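Local coordinates for protein HP1028 (Helicobacter pylori, PDB 4INN) that adopts the lipocalin beta-barrel fold and probably binds or transports a small molecule whose identity is not established, at residues A[40-45]-A[49-54]; A[53-58]-A[150-155]; A[75-80]-A[86-91]; A[110-115]-A[121-126]. The protein carries 1 engineered substitution. All coordinates share one frame; numbering follows the deposited sequence.

Overall arrangement
The protein is built on an eight-stranded antiparallel barrel, and three of the four contacts lie in its wall or interior. Contact 1 joins strands 38-41 and 51-58. Strand 38-41 lies between 51-58 and 147-154 and so closes the barrel; contact 2, which shares Val53 and Glu54 with contact 1, packs inside that seam, with about 9 Å between their centres. Contacts 3 and 4 follow along the chain, both nested in the long loop that contact 2 closes. Contact 4, the hairpin of strands 107-115 and 120-128, lies about 13 Å from contact 2 between centres and contributes Tyr122 to the ligand pocket. Contact 3 folds the surface loop after strand 61-69 and touches contact 4 through Asp78 and Tyr114.

Contact 1 of 4, residues A[40-45]-A[49-54]; sequences YQTQEF and KSSFVE
Gln41 and Phe52 run side by side on the outer face of a strand pair, with Gln41 CG 3.9 Å from Phe52 CE1 and the amide plane turned 64° from the ring. An extended side chain, its CG opposite the backbone N (chi1 -180°), carries Gln41 NE2 to Ser50 OG at 3.0 Å, and the hydroxyl lies in the amide plane. Ser50 OG donates to Thr42 O at 2.8 Å from above the carbonyl plane, so a small serine both accepts and donates where one strand ends and the next begins. Thr42 adds two bonds: its N reaches Ser51 O, and its OG1 accepts one from Ser51 N at 2.8 Å. Behind these, Tyr40 and Val53 exchange two backbone bonds, and the valine methyls pack inward beside Thr42 CG2. This end is dense; beyond Thr42 the backbones stay close but direct hydrogen bonds cease. There exposed Glu44, a charged residue suited to solvent, brings its CA to the Ser50 backbone, and a water accepting a hydrogen bond from Ser50 N at 2.8 Å gives only a weak one to Glu44 OE2. Such a hairpin, whose loop contributes Met48 to the ligand pocket, fits the first two strands of a lipocalin barrel.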
# COMPACT_ATOMS: atom_id res chain seq x y z
N TYR A 40 -1.29 -8.11 -0.75
CA TYR A 40 -2.72 -7.95 -0.67
C TYR A 40 -3.21 -7.44 -2.00
O TYR A 40 -2.45 -6.94 -2.83
CB TYR A 40 -3.11 -6.94 0.43
CG TYR A 40 -2.65 -7.33 1.79
CD1 TYR A 40 -3.51 -7.95 2.69
CD2 TYR A 40 -1.35 -7.13 2.17
CE1 TYR A 40 -3.05 -8.35 3.95
CE2 TYR A 40 -0.89 -7.52 3.41
CZ TYR A 40 -1.73 -8.11 4.30
OH TYR A 40 -1.24 -8.46 5.51
N GLN A 41 -4.50 -7.57 -2.21
CA GLN A 41 -5.12 -7.06 -3.43
C GLN A 41 -6.07 -5.97 -3.01
O GLN A 41 -6.99 -6.22 -2.26
CB GLN A 41 -5.87 -8.17 -4.18
CG GLN A 41 -6.51 -7.65 -5.47
CD GLN A 41 -7.42 -8.66 -6.16
OE1 GLN A 41 -7.32 -9.87 -5.95
NE2 GLN A 41 -8.27 -8.15 -7.06
N THR A 42 -5.84 -4.77 -3.50
CA THR A 42 -6.67 -3.63 -3.12
C THR A 42 -8.05 -3.68 -3.77
O THR A 42 -8.33 -4.53 -4.62
CB THR A 42 -6.01 -2.31 -3.52
OG1 THR A 42 -6.07 -2.18 -4.94
CG2 THR A 42 -4.56 -2.23 -3.02
N GLN A 43 -8.90 -2.76 -3.36
CA GLN A 43 -10.28 -2.74 -3.78
C GLN A 43 -10.40 -1.67 -4.81
O GLN A 43 -9.98 -0.55 -4.59
CB GLN A 43 -11.19 -2.41 -2.59
CG GLN A 43 -12.65 -2.71 -2.83
CD GLN A 43 -13.56 -2.35 -1.66
OE1 GLN A 43 -13.31 -2.70 -0.52
NE2 GLN A 43 -14.63 -1.66 -1.96
N GLU A 44 -10.95 -2.03 -5.95
CA GLU A 44 -11.36 -1.07 -6.96
C GLU A 44 -12.26 0.01 -6.35
O GLU A 44 -13.17 -0.31 -5.59
CB GLU A 44 -12.14 -1.85 -8.00
CG GLU A 44 -12.66 -1.04 -9.17
CD GLU A 44 -13.24 -1.95 -10.23
OE1 GLU A 44 -14.13 -2.77 -9.88
OE2 GLU A 44 -12.77 -1.84 -11.39
N PHE A 45 -11.98 1.27 -6.68
CA PHE A 45 -12.80 2.41 -6.27
C PHE A 45 -12.61 3.54 -7.24
O PHE A 45 -11.49 4.03 -7.39
CB PHE A 45 -12.40 2.90 -4.88
CG PHE A 45 -13.20 4.09 -4.41
CD1 PHE A 45 -14.56 3.98 -4.20
CD2 PHE A 45 -12.57 5.31 -4.16
CE1 PHE A 45 -15.30 5.06 -3.77
CE2 PHE A 45 -13.30 6.40 -3.73
CZ PHE A 45 -14.67 6.28 -3.53
N LYS A 49 -7.87 1.59 -9.89
CA LYS A 49 -7.96 0.14 -10.14
C LYS A 49 -7.41 -0.72 -9.03
O LYS A 49 -6.43 -0.39 -8.38
CB LYS A 49 -7.18 -0.24 -11.40
CG LYS A 49 -7.74 0.33 -12.69
CD LYS A 49 -7.15 -0.38 -13.91
CE LYS A 49 -5.75 0.11 -14.24
NZ LYS A 49 -5.20 -0.61 -15.44
N SER A 50 -8.04 -1.85 -8.85
CA SER A 50 -7.48 -2.93 -8.05
C SER A 50 -5.99 -3.11 -8.39
O SER A 50 -5.61 -3.15 -9.56
CB SER A 50 -8.25 -4.23 -8.33
OG SER A 50 -8.03 -5.16 -7.29
N SER A 51 -5.16 -3.18 -7.36
CA SER A 51 -3.73 -3.41 -7.57
C SER A 51 -3.21 -4.34 -6.51
O SER A 51 -3.87 -4.56 -5.50
CB SER A 51 -2.93 -2.10 -7.64
OG SER A 51 -2.84 -1.47 -6.37
N PHE A 52 -2.07 -4.96 -6.79
CA PHE A 52 -1.42 -5.84 -5.84
C PHE A 52 -0.34 -4.99 -5.19
O PHE A 52 0.44 -4.30 -5.89
CB PHE A 52 -0.80 -7.06 -6.51
CG PHE A 52 -1.80 -7.98 -7.22
CD1 PHE A 52 -2.74 -8.73 -6.48
CD2 PHE A 52 -1.74 -8.15 -8.61
CE1 PHE A 52 -3.62 -9.59 -7.14
CE2 PHE A 52 -2.61 -9.02 -9.27
CZ PHE A 52 -3.54 -9.74 -8.54
N VAL A 53 -0.31 -5.03 -3.86
CA VAL A 53 0.65 -4.29 -3.07
C VAL A 53 1.29 -5.14 -2.00
O VAL A 53 0.66 -6.04 -1.50
CB VAL A 53 -0.02 -3.14 -2.32
CG1 VAL A 53 -0.66 -2.19 -3.32
CG2 VAL A 53 -1.04 -3.66 -1.33
N GLU A 54 2.55 -4.84 -1.67
CA GLU A 54 3.26 -5.51 -0.59
C GLU A 54 3.55 -4.64 0.61
O GLU A 54 4.16 -3.60 0.48
CB GLU A 54 4.60 -6.07 -1.09
CG GLU A 54 5.40 -6.76 0.02
CD GLU A 54 6.50 -7.67 -0.50
OE1 GLU A 54 6.77 -7.67 -1.73
OE2 GLU A 54 7.10 -8.41 0.32
O HOH W 1 -9.82 -2.83 -10.76

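Contact 2 of 4, residues A[53-58]-A[150-155]; sequences VEFFEH and FTWKRL
Phe55 and Trp152 meet inside the barrel by their rims, neither ring lying over the other. Phe55 CE2 approaches Trp152 CZ3 to 3.6 Å, the phenyl and the six-membered indole ring standing 6.0 Å apart between centroids with planes at 61°. The indole carbon CE3 lies in the Phe55 ring plane, at its edge. With CG anti to the carbonyl carbon (chi1 -72°) and chi2 at 19°, Trp152 presents the CE3-CZ3 edge of its six-membered ring to Val53 and Phe55.

Val53 supplies the aliphatic part: its CG2 is 3.7 Å from Trp152 CZ3, and this methyl meets the indole obliquely, the side chains crossing at about a right angle. No hydrogen bond passes between the segments, since the CA atoms of Val53 and Trp152 are 9.4 Å apart: strand 38-41 stands between them in the closed antiparallel barrel of the lipocalin fold, and large side chains span the gap over the inner side of that strand.

Apolar neighbours, several aromatic, surround the trio. Trp152 stacks with Phe136, and Phe55 meets the ring of Tyr40. Leu97 and Leu100 of strand 95-104 touch Phe55 and Phe96 touches Val53, bulky residues suited to the buried interior.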
# COMPACT_ATOMS: atom_id res chain seq x y z
N VAL A 53 -0.31 -5.03 -3.86
CA VAL A 53 0.65 -4.29 -3.07
C VAL A 53 1.29 -5.14 -2.00
O VAL A 53 0.66 -6.04 -1.50
CB VAL A 53 -0.02 -3.14 -2.32
CG1 VAL A 53 -0.66 -2.19 -3.32
CG2 VAL A 53 -1.04 -3.66 -1.33
N GLU A 54 2.55 -4.84 -1.67
CA GLU A 54 3.26 -5.51 -0.59
C GLU A 54 3.55 -4.64 0.61
O GLU A 54 4.16 -3.60 0.48
CB GLU A 54 4.60 -6.07 -1.09
CG GLU A 54 5.40 -6.76 0.02
CD GLU A 54 6.50 -7.67 -0.50
OE1 GLU A 54 6.77 -7.67 -1.73
OE2 GLU A 54 7.10 -8.41 0.32
N PHE A 55 3.16 -5.12 1.79
CA PHE A 55 3.50 -4.45 3.05
C PHE A 55 4.81 -5.07 3.59
O PHE A 55 4.99 -6.28 3.48
CB PHE A 55 2.38 -4.61 4.10
CG PHE A 55 1.22 -3.69 3.91
CD1 PHE A 55 1.04 -2.60 4.74
CD2 PHE A 55 0.25 -3.95 2.96
CE1 PHE A 55 -0.06 -1.75 4.61
CE2 PHE A 55 -0.84 -3.11 2.81
CZ PHE A 55 -1.00 -2.01 3.65
N PHE A 56 5.68 -4.26 4.18
CA PHE A 56 6.89 -4.76 4.86
C PHE A 56 7.24 -3.91 6.08
O PHE A 56 6.76 -2.78 6.16
CB PHE A 56 8.07 -4.82 3.87
CG PHE A 56 8.54 -3.47 3.35
CD1 PHE A 56 9.65 -2.86 3.88
CD2 PHE A 56 7.88 -2.83 2.31
CE1 PHE A 56 10.09 -1.63 3.38
CE2 PHE A 56 8.30 -1.59 1.82
CZ PHE A 56 9.42 -1.00 2.35
N GLU A 57 8.02 -4.44 7.05
CA GLU A 57 8.48 -3.60 8.19
C GLU A 57 9.90 -3.13 8.02
O GLU A 57 10.70 -3.77 7.38
CB GLU A 57 8.29 -4.25 9.60
CG GLU A 57 9.36 -5.22 10.12
CD GLU A 57 10.75 -4.62 10.50
OE1 GLU A 57 10.87 -3.68 11.34
OE2 GLU A 57 11.77 -5.16 9.97
N HIS A 58 10.22 -2.01 8.63
CA HIS A 58 11.58 -1.51 8.64
C HIS A 58 11.71 -0.54 9.80
O HIS A 58 10.90 0.37 9.94
CB HIS A 58 11.89 -0.83 7.32
CG HIS A 58 13.14 -0.00 7.33
ND1 HIS A 58 14.40 -0.55 7.17
CD2 HIS A 58 13.32 1.33 7.47
CE1 HIS A 58 15.30 0.42 7.24
NE2 HIS A 58 14.67 1.57 7.41
N PHE A 150 -11.89 0.37 3.17
CA PHE A 150 -11.91 -0.56 2.05
C PHE A 150 -11.45 -1.91 2.53
O PHE A 150 -10.79 -2.03 3.57
CB PHE A 150 -10.92 -0.06 1.01
CG PHE A 150 -11.26 1.30 0.41
CD1 PHE A 150 -12.09 1.40 -0.67
CD2 PHE A 150 -10.67 2.46 0.90
CE1 PHE A 150 -12.37 2.62 -1.23
CE2 PHE A 150 -10.95 3.69 0.36
CZ PHE A 150 -11.81 3.78 -0.71
N THR A 151 -11.75 -2.97 1.79
CA THR A 151 -11.15 -4.23 2.20
C THR A 151 -10.16 -4.81 1.18
O THR A 151 -10.46 -4.99 0.02
CB THR A 151 -12.15 -5.22 2.86
OG1 THR A 151 -11.95 -6.53 2.33
CG2 THR A 151 -13.55 -4.79 2.70
N TRP A 152 -8.95 -5.07 1.67
CA TRP A 152 -7.82 -5.54 0.89
C TRP A 152 -7.59 -7.02 1.23
O TRP A 152 -7.30 -7.32 2.39
CB TRP A 152 -6.57 -4.74 1.28
CG TRP A 152 -6.59 -3.33 0.79
CD1 TRP A 152 -7.66 -2.62 0.40
CD2 TRP A 152 -5.47 -2.46 0.67
NE1 TRP A 152 -7.30 -1.37 0.00
CE2 TRP A 152 -5.95 -1.24 0.16
CE3 TRP A 152 -4.09 -2.60 0.90
CZ2 TRP A 152 -5.12 -0.15 -0.10
CZ3 TRP A 152 -3.26 -1.52 0.64
CH2 TRP A 152 -3.78 -0.30 0.13
N LYS A 153 -7.75 -7.91 0.25
CA LYS A 153 -7.62 -9.33 0.50
C LYS A 153 -6.17 -9.73 0.61
O LYS A 153 -5.37 -9.35 -0.22
CB LYS A 153 -8.22 -10.18 -0.64
CG LYS A 153 -9.69 -10.57 -0.47
CD LYS A 153 -10.58 -9.85 -1.49
CE LYS A 153 -10.56 -10.54 -2.86
NZ LYS A 153 -10.11 -9.68 -4.01
N ARG A 154 -5.86 -10.54 1.61
CA ARG A 154 -4.56 -11.15 1.69
C ARG A 154 -4.42 -12.29 0.70
O ARG A 154 -5.30 -13.11 0.58
CB ARG A 154 -4.29 -11.68 3.08
CG ARG A 154 -2.80 -11.79 3.29
CD ARG A 154 -2.48 -12.62 4.47
NE ARG A 154 -1.06 -12.93 4.47
CZ ARG A 154 -0.12 -12.19 5.01
NH1 ARG A 154 -0.41 -11.03 5.59
NH2 ARG A 154 1.13 -12.60 4.95
N LEU A 155 -3.30 -12.34 -0.01
CA LEU A 155 -3.00 -13.47 -0.87
C LEU A 155 -2.17 -14.51 -0.15
O LEU A 155 -1.30 -14.20 0.66
CB LEU A 155 -2.22 -13.00 -2.08
CG LEU A 155 -3.02 -12.56 -3.28
CD1 LEU A 155 -4.16 -11.66 -2.94
CD2 LEU A 155 -2.05 -11.91 -4.25

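Contact 3 of 4, residues A[75-80]-A[86-91]; sequences AKKDKL and LRNRSD
The guanidinium of Arg89 and the carboxylate of Asp78 lie side by side, their planes 28° apart, meeting along a guanidinium edge and not over its faces. Arg89 NE donates to Asp78 OD2 at 2.8 Å on the anti side of that oxygen, somewhat out of the carboxylate plane but only 10° out of the guanidinium plane, and NH2 adds a weak bond to the same atom; Asp78 CB borders the same edge. Arg87, in the type I turn from Leu86 to Arg89, has Lys79 O near its guanidinium edge, 3.2 Å from NE.

Backbone bonds lie on either side of the single bridge between Lys77 and Ser90. Asp78 N meets Arg89 O at 2.9 Å, while Asp91 N meets Lys76 O at 3.0 Å. Asp91 OD1 also receives Lys76 N, from above the carboxylate plane.

Asp78 sits at the centre of an inverse gamma turn, a buried aspartate in a largely exposed loop. Its OD1 bonds to the hydroxyl of Tyr114 on the barrel, and Asn81 donates to OD2. With an arginine, an amide and a hydroxyl gathered round it, this carboxylate probably stays ionised, and it ties the loop to the barrel through Tyr114.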
# COMPACT_ATOMS: atom_id res chain seq x y z
N ALA A 75 3.33 -0.35 -15.71
CA ALA A 75 3.62 0.71 -14.78
C ALA A 75 3.78 2.04 -15.49
O ALA A 75 4.44 2.14 -16.51
CB ALA A 75 4.90 0.38 -14.03
N LYS A 76 3.22 3.08 -14.90
CA LYS A 76 3.22 4.40 -15.50
C LYS A 76 4.01 5.35 -14.60
O LYS A 76 4.49 4.95 -13.56
CB LYS A 76 1.77 4.89 -15.75
CG LYS A 76 0.69 3.99 -15.18
CD LYS A 76 -0.67 4.66 -15.13
CE LYS A 76 -0.86 5.57 -13.91
NZ LYS A 76 -2.26 6.11 -13.78
N LYS A 77 4.15 6.59 -15.02
CA LYS A 77 4.94 7.56 -14.28
C LYS A 77 4.09 8.33 -13.29
O LYS A 77 2.87 8.45 -13.44
CB LYS A 77 5.59 8.54 -15.24
CG LYS A 77 6.61 7.90 -16.18
CD LYS A 77 7.37 8.99 -16.95
CE LYS A 77 8.58 8.44 -17.70
NZ LYS A 77 9.67 9.45 -17.77
N ASP A 78 4.74 8.88 -12.28
CA ASP A 78 4.06 9.64 -11.25
C ASP A 78 3.81 11.11 -11.66
O ASP A 78 4.33 12.04 -11.08
CB ASP A 78 4.88 9.58 -9.97
CG ASP A 78 4.11 10.08 -8.77
OD1 ASP A 78 2.87 10.25 -8.83
OD2 ASP A 78 4.76 10.30 -7.76
N LYS A 79 2.96 11.30 -12.66
CA LYS A 79 2.83 12.59 -13.30
C LYS A 79 2.22 13.67 -12.43
O LYS A 79 2.52 14.85 -12.64
CB LYS A 79 2.01 12.44 -14.55
CG LYS A 79 2.71 11.59 -15.60
CD LYS A 79 2.09 11.76 -16.98
CE LYS A 79 0.68 11.19 -17.02
NZ LYS A 79 -0.00 11.66 -18.26
N LEU A 80 1.39 13.27 -11.46
CA LEU A 80 0.65 14.22 -10.63
C LEU A 80 1.39 14.58 -9.35
O LEU A 80 0.83 15.28 -8.51
CB LEU A 80 -0.75 13.70 -10.27
CG LEU A 80 -1.63 13.11 -11.39
CD1 LEU A 80 -2.92 12.53 -10.78
CD2 LEU A 80 -1.96 14.14 -12.46
N LEU A 86 9.88 14.62 -8.89
CA LEU A 86 9.43 13.25 -8.59
C LEU A 86 8.56 12.67 -9.70
O LEU A 86 8.24 11.50 -9.67
CB LEU A 86 8.63 13.23 -7.28
CG LEU A 86 9.32 12.84 -5.98
CD1 LEU A 86 10.63 13.56 -5.76
CD2 LEU A 86 8.40 13.11 -4.82
N ARG A 87 8.21 13.48 -10.70
CA ARG A 87 7.22 13.07 -11.70
C ARG A 87 7.70 12.01 -12.69
O ARG A 87 6.93 11.55 -13.55
CB ARG A 87 6.72 14.30 -12.45
CG ARG A 87 6.11 15.38 -11.56
CD ARG A 87 5.40 16.40 -12.42
NE ARG A 87 4.43 17.22 -11.69
CZ ARG A 87 4.52 18.54 -11.48
NH1 ARG A 87 5.56 19.24 -11.92
NH2 ARG A 87 3.56 19.16 -10.81
N ASN A 88 8.96 11.61 -12.55
CA ASN A 88 9.64 10.68 -13.44
C ASN A 88 9.65 9.23 -12.92
O ASN A 88 9.84 8.29 -13.69
CB ASN A 88 11.09 11.14 -13.61
CG ASN A 88 11.57 11.01 -15.03
OD1 ASN A 88 12.60 10.37 -15.29
ND2 ASN A 88 10.85 11.64 -15.96
N ARG A 89 9.47 9.06 -11.61
CA ARG A 89 9.48 7.74 -10.99
C ARG A 89 8.23 6.94 -11.34
O ARG A 89 7.20 7.49 -11.67
CB ARG A 89 9.56 7.86 -9.48
CG ARG A 89 8.23 8.23 -8.85
CD ARG A 89 8.39 8.92 -7.52
NE ARG A 89 7.08 9.10 -6.88
CZ ARG A 89 6.87 8.92 -5.57
NH1 ARG A 89 7.89 8.53 -4.80
NH2 ARG A 89 5.66 9.07 -5.03
N SER A 90 8.36 5.62 -11.26
CA SER A 90 7.30 4.68 -11.57
C SER A 90 6.26 4.68 -10.45
O SER A 90 6.53 5.12 -9.33
CB SER A 90 7.91 3.28 -11.70
OG SER A 90 6.95 2.30 -12.02
N ASP A 91 5.06 4.21 -10.75
CA ASP A 91 4.10 3.94 -9.69
C ASP A 91 4.23 2.53 -9.10
O ASP A 91 3.48 2.16 -8.23
CB ASP A 91 2.68 4.20 -10.16
CG ASP A 91 2.19 3.21 -11.20
OD1 ASP A 91 3.02 2.58 -11.91
OD2 ASP A 91 0.95 3.10 -11.33

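Contact 4 of 4, residues A[110-115]-A[121-126]; sequences GGKAYN and TYYVRV
Gly111 and Val124 pair as antiparallel neighbours through two backbone hydrogen bonds: Gly111 N reaches Val124 O at 3.1 Å, and Val124 N returns to Gly111 O at 2.8 Å. Having no side chain, Gly111 suits a place where Val124 O lies close by, on the side where a CB would point. Ala113 and Tyr122 repeat the pattern, with Ala113 N bonded to Tyr122 O and Tyr122 N to Ala113 O, each at 2.8 Å. Lys112 with Tyr123 lies between these pairs and Tyr114 with Thr121 beyond the second, both non-hydrogen-bonded.

Apolar contact fills the inner face. Ala113 CB lies 3.4 Å from Val124 CG2, a small methyl beside a branched side chain that also meets Phe136; both suit the buried interior. Strands 107-115 and 120-128 form a beta hairpin in the antiparallel up-and-down barrel of the lipocalin fold, and on this inner face Tyr122 belongs to the pocket that holds a bound polyethylene glycol, probably from the crystallisation liquor.

Ring contacts gather round Tyr122. Asn115 CB comes within 3.8 Å of Tyr122 CE2, the amide plane turned 64° from the ring, and Ala113 O sits at the ring's edge, in its plane. Tyr122 OH bonds to Asp118. Tyr140 meets the tyrosine ring edge-to-face.

On the outer face, polar and aliphatic groups mix, as suits a surface near solvent. Lys112 bends at its third torsion (chi3 78°), bringing CE to 3.7 Å from Tyr123 CE1 and to Thr121 CG2. Thr121 OG1 lies at the edge of Tyr114, in its plane.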
# COMPACT_ATOMS: atom_id res chain seq x y z
N GLY A 110 -1.21 5.74 12.28
CA GLY A 110 -0.19 6.73 12.04
C GLY A 110 0.39 6.76 10.66
O GLY A 110 1.34 7.48 10.40
N GLY A 111 -0.19 6.01 9.74
CA GLY A 111 0.36 5.88 8.40
C GLY A 111 -0.02 7.04 7.49
O GLY A 111 -0.98 7.76 7.75
N LYS A 112 0.74 7.20 6.42
CA LYS A 112 0.43 8.18 5.40
C LYS A 112 0.60 7.55 4.02
O LYS A 112 1.64 6.99 3.71
CB LYS A 112 1.34 9.37 5.55
CG LYS A 112 1.23 10.03 6.91
CD LYS A 112 1.64 11.49 6.80
CE LYS A 112 0.53 12.35 6.18
NZ LYS A 112 1.03 13.64 5.63
N ALA A 113 -0.45 7.63 3.21
CA ALA A 113 -0.45 7.06 1.88
C ALA A 113 -0.46 8.12 0.78
O ALA A 113 -1.40 8.92 0.68
CB ALA A 113 -1.63 6.15 1.72
N TYR A 114 0.57 8.11 -0.06
CA TYR A 114 0.50 8.88 -1.29
C TYR A 114 -0.39 8.16 -2.28
O TYR A 114 -0.34 6.95 -2.37
CB TYR A 114 1.90 9.12 -1.89
CG TYR A 114 1.87 9.85 -3.21
CD1 TYR A 114 1.53 11.22 -3.29
CD2 TYR A 114 2.16 9.17 -4.40
CE1 TYR A 114 1.51 11.88 -4.52
CE2 TYR A 114 2.13 9.83 -5.62
CZ TYR A 114 1.81 11.17 -5.69
OH TYR A 114 1.79 11.79 -6.93
N ASN A 115 -1.19 8.91 -3.03
CA ASN A 115 -2.07 8.33 -4.05
C ASN A 115 -1.74 8.81 -5.47
O ASN A 115 -1.97 9.96 -5.81
CB ASN A 115 -3.50 8.67 -3.72
CG ASN A 115 -4.47 8.08 -4.71
OD1 ASN A 115 -4.22 7.03 -5.27
ND2 ASN A 115 -5.58 8.76 -4.92
N THR A 121 -1.87 13.01 -0.44
CA THR A 121 -1.41 12.16 0.63
C THR A 121 -2.57 12.06 1.64
O THR A 121 -3.26 13.04 1.91
CB THR A 121 -0.11 12.73 1.26
OG1 THR A 121 0.96 12.62 0.31
CG2 THR A 121 0.32 11.96 2.51
N TYR A 122 -2.82 10.85 2.15
CA TYR A 122 -3.94 10.62 3.04
C TYR A 122 -3.43 9.96 4.29
O TYR A 122 -2.50 9.19 4.22
CB TYR A 122 -4.94 9.66 2.42
CG TYR A 122 -5.59 10.15 1.18
CD1 TYR A 122 -6.92 10.53 1.17
CD2 TYR A 122 -4.88 10.20 -0.02
CE1 TYR A 122 -7.52 10.98 0.02
CE2 TYR A 122 -5.49 10.64 -1.18
CZ TYR A 122 -6.80 11.03 -1.15
OH TYR A 122 -7.38 11.44 -2.31
N TYR A 123 -4.06 10.22 5.43
CA TYR A 123 -3.75 9.52 6.65
C TYR A 123 -4.38 8.13 6.58
O TYR A 123 -5.49 7.99 6.09
CB TYR A 123 -4.29 10.27 7.85
CG TYR A 123 -3.74 11.66 7.99
CD1 TYR A 123 -2.52 11.88 8.66
CD2 TYR A 123 -4.42 12.77 7.48
CE1 TYR A 123 -2.00 13.16 8.80
CE2 TYR A 123 -3.92 14.05 7.64
CZ TYR A 123 -2.70 14.23 8.29
OH TYR A 123 -2.18 15.49 8.46
N VAL A 124 -3.65 7.12 7.05
CA VAL A 124 -4.09 5.74 6.94
C VAL A 124 -4.05 5.04 8.30
O VAL A 124 -3.06 5.20 9.05
CB VAL A 124 -3.21 4.97 5.91
CG1 VAL A 124 -3.45 3.46 5.98
CG2 VAL A 124 -3.49 5.47 4.48
N ARG A 125 -5.12 4.30 8.61
CA ARG A 125 -5.07 3.28 9.69
C ARG A 125 -5.60 1.93 9.18
O ARG A 125 -6.29 1.87 8.18
CB ARG A 125 -5.72 3.72 11.01
CG ARG A 125 -7.18 4.12 10.95
CD ARG A 125 -7.67 4.44 12.34
NE ARG A 125 -8.95 5.14 12.37
CZ ARG A 125 -10.16 4.60 12.22
NH1 ARG A 125 -10.32 3.31 11.97
NH2 ARG A 125 -11.25 5.38 12.29
N VAL A 126 -5.20 0.85 9.85
CA VAL A 126 -5.48 -0.48 9.40
C VAL A 126 -5.83 -1.38 10.58
O VAL A 126 -5.19 -1.35 11.62
CB VAL A 126 -4.27 -1.11 8.63
CG1 VAL A 126 -4.61 -2.53 8.22
CG2 VAL A 126 -3.92 -0.30 7.39